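Local coordinates for protein putative alpha-L-fucosidase (Bacteroides thetaiotaomicron, PDB 3EYP) that probably hydrolyses alpha-L-fucosyl linkages in glycans as a family 29 glycoside hydrolase, with a TIM-barrel region joined to an F5/8 type C domain, at residues 58-61 with 62-65; 271-275 with 276-280; 282-285 with 286-290; 305-308 with 309-313. All coordinates share one frame; numbering follows the deposited sequence.

Interaction 1 (58-61 with 62-65); sequences QWMQ and TLKA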
loop_
_atom_site.group_PDB
_atom_site.type_symbol
_atom_site.label_atom_id
_atom_site.label_comp_id
_atom_site.label_asym_id
_atom_site.label_seq_id
_atom_site.Cartn_x
_atom_site.Cartn_y
_atom_site.Cartn_z
ATOM N N GLN A 58 14.855 16.116 -4.341
ATOM C CA GLN A 58 15.615 15.323 -3.360
ATOM C C GLN A 58 14.710 14.177 -2.845
ATOM O O GLN A 58 15.142 13.045 -2.659
ATOM C CB GLN A 58 16.141 16.154 -2.214
ATOM C CG GLN A 58 17.043 15.377 -1.275
ATOM C CD GLN A 58 16.423 15.094 0.064
ATOM O OE1 GLN A 58 15.260 15.378 0.282
ATOM N NE2 GLN A 58 17.197 14.532 0.972
ATOM N N TRP A 59 13.448 14.510 -2.635
ATOM C CA TRP A 59 12.461 13.547 -2.135
ATOM C C TRP A 59 12.321 12.484 -3.189
ATOM O O TRP A 59 12.242 11.327 -2.837
ATOM C CB TRP A 59 11.089 14.137 -1.867
ATOM C CG TRP A 59 11.004 15.333 -0.980
ATOM C CD1 TRP A 59 12.040 16.018 -0.391
ATOM C CD2 TRP A 59 9.828 16.027 -0.651
ATOM N NE1 TRP A 59 11.577 17.062 0.317
ATOM C CE2 TRP A 59 10.210 17.108 0.192
ATOM C CE3 TRP A 59 8.476 15.810 -0.918
ATOM C CZ2 TRP A 59 9.287 18.010 0.733
ATOM C CZ3 TRP A 59 7.540 16.713 -0.389
ATOM C CH2 TRP A 59 7.956 17.798 0.458
ATOM N N MET A 60 12.273 12.887 -4.467
ATOM C CA MET A 60 12.037 11.921 -5.558
ATOM C C MET A 60 13.248 11.010 -5.714
ATOM O O MET A 60 13.134 9.860 -6.067
ATOM C CB MET A 60 11.730 12.555 -6.909
ATOM C CG MET A 60 10.382 13.299 -7.095
ATOM S SD MET A 60 8.904 12.634 -6.314
ATOM C CE MET A 60 8.459 13.952 -5.220
ATOM N N GLN A 61 14.412 11.524 -5.431
ATOM C CA GLN A 61 15.655 10.684 -5.546
ATOM C C GLN A 61 15.653 9.591 -4.490
ATOM O O GLN A 61 16.034 8.431 -4.718
ATOM C CB GLN A 61 16.900 11.561 -5.438
ATOM C CG GLN A 61 17.096 12.465 -6.630
ATOM C CD GLN A 61 17.828 13.766 -6.312
ATOM O OE1 GLN A 61 18.604 13.843 -5.363
ATOM N NE2 GLN A 61 17.588 14.803 -7.142
ATOM N N THR A 62 15.126 9.951 -3.334
ATOM C CA THR A 62 14.907 8.958 -2.265
ATOM C C THR A 62 14.028 7.782 -2.770
ATOM O O THR A 62 14.338 6.608 -2.582
ATOM C CB THR A 62 14.351 9.613 -0.980
ATOM O OG1 THR A 62 15.388 10.433 -0.395
ATOM C CG2 THR A 62 13.911 8.557 0.088
ATOM N N LEU A 63 12.940 8.146 -3.401
ATOM C CA LEU A 63 11.978 7.182 -3.903
ATOM C C LEU A 63 12.541 6.374 -5.027
ATOM O O LEU A 63 12.246 5.191 -5.136
ATOM C CB LEU A 63 10.687 7.834 -4.368
ATOM C CG LEU A 63 9.945 8.626 -3.292
ATOM C CD1 LEU A 63 8.564 8.993 -3.770
ATOM C CD2 LEU A 63 9.918 7.917 -1.865
ATOM N N LYS A 64 13.313 7.009 -5.903
ATOM C CA LYS A 64 13.920 6.257 -7.010
ATOM C C LYS A 64 14.805 5.154 -6.441
ATOM O O LYS A 64 14.683 3.987 -6.803
ATOM C CB LYS A 64 14.740 7.154 -7.936
ATOM C CG LYS A 64 13.889 8.021 -8.732
ATOM C CD LYS A 64 13.232 7.274 -9.877
ATOM C CE LYS A 64 12.460 8.226 -10.774
ATOM N NZ LYS A 64 11.830 7.466 -11.885
ATOM N N ALA A 65 15.682 5.536 -5.526
ATOM C CA ALA A 65 16.632 4.587 -4.956
ATOM C C ALA A 65 15.913 3.509 -4.186
ATOM O O ALA A 65 16.482 2.441 -3.883
ATOM C CB ALA A 65 17.649 5.247 -4.039
HETATM O O HOH W 1 17.676 11.211 -1.736
#
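The carbonyl oxygen of Q58 meets T62 one helical turn on, taking T62 N at 3.2 Å. The same oxygen receives a hydrogen bond from a water whose oxygen lies 2.8 Å from T62 OG1, so a solvent bridge doubles the backbone link. T62 reaches that water because its hydroxyl sits beside its own backbone N (chi1 -69°), on the Q58 side, while CG2 takes the other branch. Two and three residues on, K64 N bonds to M60 O at 2.9 Å and A65 N to Q61 O at 3.0 Å; the L63 N to W59 O bond is weak. Side chains add apolar cover: L63 CG lies over W59 O at 3.6 Å, and M60 SD approaches L63 CD1 at 4.5 Å. Helix 56-65 is the crossover between the neighbouring parallel strands 22-26 and 70-76, a beta-alpha-beta unit of the TIM barrel, and its buried side suits apolar residues: L63 packs on A24, F26 and A71 of the strands, and M60 on the neighbouring helix 105-116. K64 is bent at chi2 (-76°), with CG 3.3 Å from M60 O, and sends its long chain off to Y116 O, while the T62 hydroxyl finds S309 OG in the last barrel helix.

Interaction 2 (271-275 with 276-280); sequences RVKSV and RELWD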
loop_
_atom_site.group_PDB
_atom_site.type_symbol
_atom_site.label_atom_id
_atom_site.label_comp_id
_atom_site.label_asym_id
_atom_site.label_seq_id
_atom_site.Cartn_x
_atom_site.Cartn_y
_atom_site.Cartn_z
ATOM N N ARG A 271 16.112 7.062 15.636
ATOM C CA ARG A 271 15.020 6.089 15.891
ATOM C C ARG A 271 14.297 5.647 14.626
ATOM O O ARG A 271 13.134 5.213 14.659
ATOM C CB ARG A 271 13.979 6.688 16.837
ATOM C CG ARG A 271 14.512 7.145 18.195
ATOM C CD ARG A 271 14.795 5.975 19.083
ATOM N NE ARG A 271 15.472 6.436 20.284
ATOM C CZ ARG A 271 14.833 6.862 21.378
ATOM N NH1 ARG A 271 13.500 6.848 21.415
ATOM N NH2 ARG A 271 15.522 7.275 22.438
ATOM N N VAL A 272 14.946 5.827 13.506
ATOM C CA VAL A 272 14.400 5.334 12.233
ATOM C C VAL A 272 14.369 3.807 12.240
ATOM O O VAL A 272 15.290 3.117 12.695
ATOM C CB VAL A 272 15.225 5.814 10.986
ATOM C CG1 VAL A 272 14.666 5.209 9.703
ATOM C CG2 VAL A 272 15.262 7.368 10.854
ATOM N N LYS A 273 13.299 3.268 11.720
ATOM C CA LYS A 273 13.156 1.834 11.667
ATOM C C LYS A 273 14.332 1.226 10.930
ATOM O O LYS A 273 14.838 1.740 9.934
ATOM C CB LYS A 273 11.809 1.443 11.043
ATOM C CG LYS A 273 10.662 1.677 12.028
ATOM C CD LYS A 273 9.305 1.521 11.363
ATOM C CE LYS A 273 8.197 1.469 12.401
ATOM N NZ LYS A 273 7.765 2.814 12.717
ATOM N N SER A 274 14.737 0.071 11.423
ATOM C CA SER A 274 15.886 -0.625 10.850
ATOM C C SER A 274 15.442 -1.297 9.559
ATOM O O SER A 274 14.275 -1.476 9.330
ATOM C CB SER A 274 16.409 -1.670 11.839
ATOM O OG SER A 274 15.464 -2.739 11.941
ATOM N N VAL A 275 16.407 -1.645 8.715
ATOM C CA VAL A 275 16.129 -2.346 7.458
ATOM C C VAL A 275 15.388 -3.655 7.724
ATOM O O VAL A 275 14.426 -3.978 7.031
ATOM C CB VAL A 275 17.442 -2.601 6.625
ATOM C CG1 VAL A 275 17.180 -3.385 5.351
ATOM C CG2 VAL A 275 18.125 -1.272 6.352
ATOM N N ARG A 276 15.843 -4.372 8.742
ATOM C CA ARG A 276 15.185 -5.615 9.172
ATOM C C ARG A 276 13.729 -5.403 9.574
ATOM O O ARG A 276 12.886 -6.196 9.218
ATOM C CB ARG A 276 15.920 -6.330 10.302
ATOM C CG ARG A 276 16.860 -7.377 9.760
ATOM C CD ARG A 276 17.785 -7.956 10.837
ATOM N NE ARG A 276 17.283 -9.191 11.444
ATOM C CZ ARG A 276 16.830 -10.252 10.773
ATOM N NH1 ARG A 276 16.747 -10.251 9.439
ATOM N NH2 ARG A 276 16.412 -11.322 11.453
ATOM N N GLU A 277 13.475 -4.329 10.307
ATOM C CA GLU A 277 12.105 -3.927 10.693
ATOM C C GLU A 277 11.245 -3.645 9.464
ATOM O O GLU A 277 10.102 -4.082 9.366
ATOM C CB GLU A 277 12.100 -2.730 11.647
ATOM C CG GLU A 277 12.501 -3.188 13.049
ATOM C CD GLU A 277 12.825 -2.082 14.069
ATOM O OE1 GLU A 277 12.684 -2.399 15.282
ATOM O OE2 GLU A 277 13.217 -0.942 13.718
ATOM N N LEU A 278 11.843 -2.962 8.485
ATOM C CA LEU A 278 11.105 -2.601 7.263
ATOM C C LEU A 278 10.823 -3.826 6.374
ATOM O O LEU A 278 9.817 -3.920 5.700
ATOM C CB LEU A 278 11.877 -1.520 6.480
ATOM C CG LEU A 278 11.890 -0.157 7.215
ATOM C CD1 LEU A 278 12.904 0.762 6.499
ATOM C CD2 LEU A 278 10.419 0.464 7.310
ATOM N N TRP A 279 11.762 -4.764 6.414
ATOM C CA TRP A 279 11.617 -6.020 5.702
ATOM C C TRP A 279 10.448 -6.795 6.306
ATOM O O TRP A 279 9.627 -7.356 5.606
ATOM C CB TRP A 279 12.932 -6.831 5.772
ATOM C CG TRP A 279 12.870 -8.250 5.327
ATOM C CD1 TRP A 279 13.341 -9.333 6.017
ATOM C CD2 TRP A 279 12.373 -8.749 4.086
ATOM N NE1 TRP A 279 13.161 -10.482 5.275
ATOM C CE2 TRP A 279 12.592 -10.141 4.075
ATOM C CE3 TRP A 279 11.796 -8.146 2.954
ATOM C CZ2 TRP A 279 12.211 -10.944 3.013
ATOM C CZ3 TRP A 279 11.409 -8.943 1.903
ATOM C CH2 TRP A 279 11.634 -10.338 1.931
ATOM N N ASP A 280 10.365 -6.767 7.624
ATOM C CA ASP A 280 9.271 -7.416 8.327
ATOM C C ASP A 280 7.952 -6.793 7.871
ATOM O O ASP A 280 6.995 -7.446 7.522
ATOM C CB ASP A 280 9.362 -7.196 9.834
ATOM C CG ASP A 280 10.431 -8.027 10.486
ATOM O OD1 ASP A 280 10.980 -8.908 9.801
ATOM O OD2 ASP A 280 10.670 -7.844 11.712
#
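S274 and E277 form a capping box at the start of helix 275-283, each side chain bonding to the other's backbone N-H. The serine suits this N-cap position because its short side chain can turn back, with OG lodged between the backbone N and carbonyl carbon (chi1 70°), to accept from E277 N at 3.0 Å. In return E277 stretches its chain beyond CG back past the serine, and OE2 takes S274 N at 2.9 Å. That N-H comes to the anti side of the carboxylate, 21° out of its plane, in a nearly straight bond (174°). K273 runs across the glutamate at about a right angle: its CB passes 3.9 Å from E277 OE2, but the chain then leads away and NZ bonds to S257 O, leaving the two charges well apart. On another side of the turn L278 leans back with CG over S274 O and CD2 4.1 Å from K273 CB, so the aliphatic root of the lysine gives the leucine an apolar neighbour. W279 turns its indole away to stack on F460 near the C terminus. Its backbone remains in the first turn, W279 N bonding to V275 O at 2.8 Å.

Interaction 3 (282-285 with 286-290); sequences YCTS and VGRNS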
loop_
_atom_site.group_PDB
_atom_site.type_symbol
_atom_site.label_atom_id
_atom_site.label_comp_id
_atom_site.label_asym_id
_atom_site.label_seq_id
_atom_site.Cartn_x
_atom_site.Cartn_y
_atom_site.Cartn_z
ATOM N N TYR A 282 7.365 -4.952 5.186
ATOM C CA TYR A 282 7.162 -5.259 3.776
ATOM C C TYR A 282 6.427 -6.625 3.673
ATOM O O TYR A 282 5.460 -6.822 2.914
ATOM C CB TYR A 282 8.513 -5.318 3.024
ATOM C CG TYR A 282 8.381 -5.628 1.532
ATOM C CD1 TYR A 282 8.149 -4.618 0.594
ATOM C CD2 TYR A 282 8.460 -6.944 1.070
ATOM C CE1 TYR A 282 7.985 -4.921 -0.759
ATOM C CE2 TYR A 282 8.304 -7.259 -0.273
ATOM C CZ TYR A 282 8.075 -6.251 -1.178
ATOM O OH TYR A 282 7.980 -6.542 -2.505
ATOM N N CYS A 283 6.896 -7.578 4.465
ATOM C CA CYS A 283 6.361 -8.960 4.359
ATOM C C CYS A 283 4.953 -9.089 4.911
ATOM O O CYS A 283 4.142 -9.923 4.474
ATOM C CB CYS A 283 7.316 -9.959 5.024
ATOM S SG CYS A 283 8.824 -10.287 4.043
ATOM N N THR A 284 4.635 -8.205 5.817
ATOM C CA THR A 284 3.295 -8.156 6.443
ATOM C C THR A 284 2.390 -7.118 5.859
ATOM O O THR A 284 1.340 -6.845 6.400
ATOM C CB THR A 284 3.362 -8.014 8.005
ATOM O OG1 THR A 284 3.978 -6.756 8.340
ATOM C CG2 THR A 284 4.157 -9.141 8.589
ATOM N N SER A 285 2.766 -6.639 4.675
ATOM C CA SER A 285 1.931 -5.736 3.875
ATOM C C SER A 285 1.897 -6.160 2.428
ATOM O O SER A 285 0.963 -6.804 1.964
ATOM C CB SER A 285 2.432 -4.247 3.960
ATOM O OG SER A 285 3.823 -4.145 3.631
ATOM N N VAL A 286 2.951 -5.821 1.728
ATOM C CA VAL A 286 3.083 -6.279 0.375
ATOM C C VAL A 286 2.966 -7.842 0.324
ATOM O O VAL A 286 2.370 -8.410 -0.586
ATOM C CB VAL A 286 4.401 -5.740 -0.345
ATOM C CG1 VAL A 286 4.540 -6.373 -1.741
ATOM C CG2 VAL A 286 4.445 -4.172 -0.426
ATOM N N GLY A 287 3.515 -8.519 1.326
ATOM C CA GLY A 287 3.504 -9.981 1.347
ATOM C C GLY A 287 2.271 -10.596 2.027
ATOM O O GLY A 287 2.272 -11.755 2.358
ATOM N N ARG A 288 1.257 -9.769 2.293
ATOM C CA ARG A 288 -0.037 -10.204 2.761
ATOM C C ARG A 288 -1.170 -9.518 2.017
ATOM O O ARG A 288 -2.074 -8.930 2.594
ATOM C CB ARG A 288 -0.218 -9.983 4.289
ATOM C CG ARG A 288 0.772 -10.679 5.194
ATOM C CD ARG A 288 0.432 -10.425 6.683
ATOM N NE ARG A 288 1.256 -11.277 7.523
ATOM C CZ ARG A 288 1.231 -11.268 8.845
ATOM N NH1 ARG A 288 0.443 -10.431 9.485
ATOM N NH2 ARG A 288 2.000 -12.105 9.519
ATOM N N ASN A 289 -1.053 -9.514 0.705
ATOM C CA ASN A 289 -2.149 -9.145 -0.169
ATOM C C ASN A 289 -2.607 -7.690 0.001
ATOM O O ASN A 289 -3.782 -7.357 -0.101
ATOM C CB ASN A 289 -3.333 -10.116 -0.048
ATOM C CG ASN A 289 -4.404 -9.876 -1.102
ATOM O OD1 ASN A 289 -4.088 -9.526 -2.229
ATOM N ND2 ASN A 289 -5.665 -10.086 -0.750
ATOM N N SER A 290 -1.628 -6.843 0.288
ATOM C CA SER A 290 -1.837 -5.440 0.548
ATOM C C SER A 290 -0.769 -4.603 -0.178
ATOM O O SER A 290 -0.097 -5.084 -1.117
ATOM C CB SER A 290 -1.769 -5.175 2.063
ATOM O OG SER A 290 -2.098 -3.850 2.423
#
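Y282 O is gripped by two backbone donors as helix 275-283 ends: G287 N at 3.0 Å, lying in the carbonyl plane, and S285 N at 3.2 Å. Glycine suits position 287, since a CB there would fall against C283 O. S285 O in turn closes a type I beta turn by taking R288 N at 3.0 Å from above its carbonyl plane; S290 N adds a weak bond to the same oxygen. Within the turn, V286 lays CB over one face of the Y282 ring in a CH-pi contact, 3.9 Å from the centroid and 18° off the normal. Both methyls lie on that same face, CG2 nearest CE1 and CG1 3.5 Å from OH, and that hydroxyl bonds to a glycerol probably left from crystallisation. This tight reversal is the connection from helix 275-283 to strand 291-295 of the TIM barrel, and it packs against strand 423-432 of the F5/8 type C region through I424 and W423. R288 runs its chain extended from CG to NE alongside T284, both side chains pointing the same way. The T284 methyl CG2 sits over the centre of the guanidinium face, 3.6 Å from CZ, while NH1 bonds to A216 O and the T284 hydroxyl to G214 O. An alanine in place of R288 would probably leave A216 O without this donor and strip the flat group from over the T284 methyl. S290 presses CB against S285 O at 3.2 Å, and its OG is hydrogen-bonded to A252 O and T254 OG1 on the barrel side.

Interaction 4 (305-308 with 309-313); sequences HSTD and SLHAA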
loop_
_atom_site.group_PDB
_atom_site.type_symbol
_atom_site.label_atom_id
_atom_site.label_comp_id
_atom_site.label_asym_id
_atom_site.label_seq_id
_atom_site.Cartn_x
_atom_site.Cartn_y
_atom_site.Cartn_z
ATOM N N HIS A 305 15.572 13.027 5.567
ATOM C CA HIS A 305 16.775 12.653 6.312
ATOM C C HIS A 305 17.515 11.468 5.665
ATOM O O HIS A 305 16.947 10.487 5.115
ATOM C CB HIS A 305 16.465 12.392 7.811
ATOM C CG HIS A 305 17.671 12.197 8.671
ATOM N ND1 HIS A 305 18.617 13.189 8.864
ATOM C CD2 HIS A 305 18.054 11.152 9.436
ATOM C CE1 HIS A 305 19.566 12.722 9.660
ATOM N NE2 HIS A 305 19.236 11.500 10.039
ATOM N N SER A 306 18.806 11.550 5.802
ATOM C CA SER A 306 19.707 10.511 5.282
ATOM C C SER A 306 19.414 9.110 5.737
ATOM O O SER A 306 19.403 8.158 4.971
ATOM C CB SER A 306 21.177 10.850 5.579
ATOM O OG SER A 306 21.505 11.077 6.945
ATOM N N THR A 307 19.171 8.958 7.017
ATOM C CA THR A 307 18.933 7.600 7.536
ATOM C C THR A 307 17.695 6.997 6.894
ATOM O O THR A 307 17.666 5.846 6.457
ATOM C CB THR A 307 18.845 7.599 9.050
ATOM O OG1 THR A 307 20.036 8.175 9.551
ATOM C CG2 THR A 307 18.708 6.177 9.594
ATOM N N ASP A 308 16.657 7.794 6.820
ATOM C CA ASP A 308 15.383 7.365 6.269
ATOM C C ASP A 308 15.617 6.862 4.863
ATOM O O ASP A 308 15.128 5.814 4.428
ATOM C CB ASP A 308 14.395 8.560 6.192
ATOM C CG ASP A 308 14.171 9.260 7.544
ATOM O OD1 ASP A 308 15.132 9.353 8.311
ATOM O OD2 ASP A 308 13.036 9.753 7.830
ATOM N N SER A 309 16.348 7.683 4.137
ATOM C CA SER A 309 16.673 7.398 2.741
ATOM C C SER A 309 17.520 6.119 2.567
ATOM O O SER A 309 17.296 5.287 1.625
ATOM C CB SER A 309 17.364 8.586 2.063
ATOM O OG SER A 309 16.499 9.699 1.885
ATOM N N LEU A 310 18.473 5.981 3.473
ATOM C CA LEU A 310 19.421 4.841 3.464
ATOM C C LEU A 310 18.681 3.515 3.651
ATOM O O LEU A 310 18.855 2.563 2.908
ATOM C CB LEU A 310 20.424 4.978 4.613
ATOM C CG LEU A 310 21.454 3.846 4.729
ATOM C CD1 LEU A 310 22.264 3.778 3.456
ATOM C CD2 LEU A 310 22.294 4.059 5.979
ATOM N N HIS A 311 17.891 3.468 4.716
ATOM C CA HIS A 311 17.171 2.267 5.088
ATOM C C HIS A 311 16.190 1.776 4.032
ATOM O O HIS A 311 16.080 0.600 3.819
ATOM C CB HIS A 311 16.498 2.441 6.460
ATOM C CG HIS A 311 17.486 2.507 7.591
ATOM N ND1 HIS A 311 17.128 2.433 8.912
ATOM C CD2 HIS A 311 18.832 2.690 7.577
ATOM C CE1 HIS A 311 18.210 2.552 9.667
ATOM N NE2 HIS A 311 19.259 2.726 8.881
ATOM N N ALA A 312 15.450 2.720 3.444
ATOM C CA ALA A 312 14.611 2.501 2.276
ATOM C C ALA A 312 15.386 1.994 1.059
ATOM O O ALA A 312 14.943 1.077 0.325
ATOM C CB ALA A 312 13.832 3.803 1.899
ATOM N N ALA A 313 16.538 2.594 0.827
ATOM C CA ALA A 313 17.403 2.129 -0.297
ATOM C C ALA A 313 17.905 0.679 -0.072
ATOM O O ALA A 313 17.900 -0.146 -0.969
ATOM C CB ALA A 313 18.609 3.109 -0.558
#
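T307 holds OG1 beside its backbone N (chi1 -56°), which turns CG2 forward along the helix, and H311 keeps its ring beside its own N (chi1 -69°), so the two side chains lie together one turn apart, pointing the same way. The helix is 306-323, which follows barrel strand 291-295 and has H305 as its N-cap residue. T307 CG2 rests over one face of the H311 imidazole in a CH-pi contact, 3.8 Å from the centroid, offset toward the rim and nearest NE2 at 3.6 Å. A branched threonine suits this place because its methyl can cover the ring while the hydroxyl faces elsewhere. Histidine combines a face for the methyl with a polar edge: ND1 bonds to K273 O, and the ring also packs on V275 and L278 of helix 275-283. A leucine at H311 would probably leave K273 O without this partner and remove the flat surface on which the methyl rests. At the helix start, the D308 carboxylate holds OD1 in plane at the H305 ring edge, while OD2 makes a salt bridge with R259. Along the backbone the helical bonds are regular: L310 N to S306 O at 2.8 Å, H311 N to T307 O at 3.0 Å and nearly straight (177°), and S309 N to the carbonyl of the N-cap residue, H305 O, at 3.0 Å.

All four contacts are local and follow one another in series, so none encloses or crosses another and none closes a long loop. Interaction 1 comes first, on the crossover helix 56-65 near the start of the barrel. Some 200 residues later, interaction 2 opens helix 275-283 and interaction 3, adjoining it in sequence, ends that helix and turns the chain toward strand 291-295. Interaction 4 then begins the long helix 306-323, which ties interactions 1 and 2 together. Its S309 OG lies 2.6 Å from T62 OG1 of interaction 1, and its H311 ND1 lies 2.6 Å from K273 O of interaction 2. Interaction 3 stays apart from interactions 1 and 4, facing the F5/8 type C region instead.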